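Local coordinates for protein ferredoxin (Trichomonas vaginalis, PDB 1L5P) that carries electrons on a single [2Fe-2S] cluster, linking pyruvate:ferredoxin oxidoreductase to hydrogenase in the hydrogenosome, at residues Thr2-Ala5 with Val10-Gln13. Sequence-based numbering, arbitrary orientation.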
loop_
_atom_site.group_PDB
_atom_site.type_symbol
_atom_site.label_atom_id
_atom_site.label_comp_id
_atom_site.label_asym_id
_atom_site.label_seq_id
_atom_site.Cartn_x
_atom_site.Cartn_y
_atom_site.Cartn_z
ATOM N N THR A 2 -10.906 7.699 0.813
ATOM C CA THR A 2 -10.335 7.068 1.993
ATOM C C THR A 2 -10.194 5.564 1.837
ATOM O O THR A 2 -10.950 4.912 1.111
ATOM C CB THR A 2 -11.153 7.329 3.285
ATOM O OG1 THR A 2 -12.257 6.426 3.330
ATOM C CG2 THR A 2 -11.652 8.767 3.346
ATOM N N ILE A 3 -9.205 5.023 2.533
ATOM C CA ILE A 3 -8.935 3.600 2.508
ATOM C C ILE A 3 -8.825 3.141 3.952
ATOM O O ILE A 3 -8.619 3.945 4.868
ATOM C CB ILE A 3 -7.613 3.274 1.734
ATOM C CG1 ILE A 3 -6.403 3.891 2.437
ATOM C CG2 ILE A 3 -7.685 3.844 0.316
ATOM C CD1 ILE A 3 -5.489 2.877 3.051
ATOM N N THR A 4 -8.972 1.841 4.144
ATOM C CA THR A 4 -8.913 1.244 5.460
ATOM C C THR A 4 -7.613 0.466 5.618
ATOM O O THR A 4 -7.323 -0.413 4.808
ATOM C CB THR A 4 -10.113 0.286 5.632
ATOM O OG1 THR A 4 -11.329 1.041 5.588
ATOM C CG2 THR A 4 -10.023 -0.476 6.938
ATOM N N ALA A 5 -6.829 0.803 6.640
ATOM C CA ALA A 5 -5.579 0.104 6.924
ATOM C C ALA A 5 -5.882 -0.770 8.129
ATOM O O ALA A 5 -6.571 -0.330 9.042
ATOM C CB ALA A 5 -4.469 1.103 7.257
ATOM N N VAL A 10 -6.647 -4.206 14.285
ATOM C CA VAL A 10 -7.395 -2.976 14.455
ATOM C C VAL A 10 -7.505 -2.215 13.141
ATOM O O VAL A 10 -6.518 -1.985 12.439
ATOM C CB VAL A 10 -6.795 -2.091 15.577
ATOM C CG1 VAL A 10 -6.363 -2.969 16.733
ATOM C CG2 VAL A 10 -5.626 -1.291 15.068
ATOM N N LYS A 11 -8.739 -1.862 12.806
ATOM C CA LYS A 11 -9.058 -1.132 11.586
ATOM C C LYS A 11 -8.838 0.356 11.809
ATOM O O LYS A 11 -9.199 0.879 12.855
ATOM C CB LYS A 11 -10.524 -1.355 11.230
ATOM C CG LYS A 11 -10.793 -1.650 9.784
ATOM C CD LYS A 11 -11.807 -2.771 9.648
ATOM C CE LYS A 11 -11.276 -4.064 10.249
ATOM N NZ LYS A 11 -12.161 -5.235 9.969
ATOM N N LYS A 12 -8.257 1.035 10.826
ATOM C CA LYS A 12 -8.016 2.473 10.915
ATOM C C LYS A 12 -8.289 3.112 9.563
ATOM O O LYS A 12 -7.593 2.831 8.591
ATOM C CB LYS A 12 -6.567 2.761 11.313
ATOM C CG LYS A 12 -6.094 2.031 12.554
ATOM C CD LYS A 12 -5.090 2.864 13.323
ATOM C CE LYS A 12 -5.220 2.614 14.815
ATOM N NZ LYS A 12 -4.706 1.269 15.199
ATOM N N GLN A 13 -9.299 3.969 9.496
ATOM C CA GLN A 13 -9.627 4.627 8.243
ATOM C C GLN A 13 -8.725 5.832 8.025
ATOM O O GLN A 13 -8.536 6.659 8.919
ATOM C CB GLN A 13 -11.092 5.062 8.227
ATOM C CG GLN A 13 -11.418 6.075 7.138
ATOM C CD GLN A 13 -12.884 6.070 6.766
ATOM O OE1 GLN A 13 -13.613 5.137 7.105
ATOM N NE2 GLN A 13 -13.327 7.112 6.066
#
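Ala5 and Lys12 face each other as a hydrogen-bonded antiparallel pair, with segments 2-5 and 10-13 running antiparallel, at 162°. Ala5 N donates its N-H to Lys12 O at 2.9 Å, almost straight at 171°, and Lys12 N returns a bond to Ala5 O at 2.8 Å, more bent at the hydrogen. One step along, Thr4 and Gln13 form a non-hydrogen-bonded pair, their CA atoms 4.4 Å apart. Here Gln13 CA points a C-H at Ile3 O, 3.6 Å away.

Gln13 reaches across with its side chain. With CG anti to the backbone N (chi1 164°) and the chain extended beyond it, it runs diagonally past Thr4 to Thr2. Its amide nitrogen comes up against the Thr2 side chain, NE2 being 3.5 Å from Thr2 CB and 3.6 Å from Thr2 CG2. Thr2 OG1 is closer still, but the angle is too poor for a hydrogen bond.

On the face away from Thr4 and Gln13, Ala5 CB is buried against Leu26 of helix 22-27 and against Leu31 and Leu93, while the Lys12 chain leads outward. Strand 2-7 is also bonded through Thr4 to Ala89 and Phe91, whereas 10-15 is the outermost strand on this side. This is the N-terminal beta hairpin of the beta-grasp fold of 2Fe-2S ferredoxins, at the margin of its mixed sheet and away from the cluster.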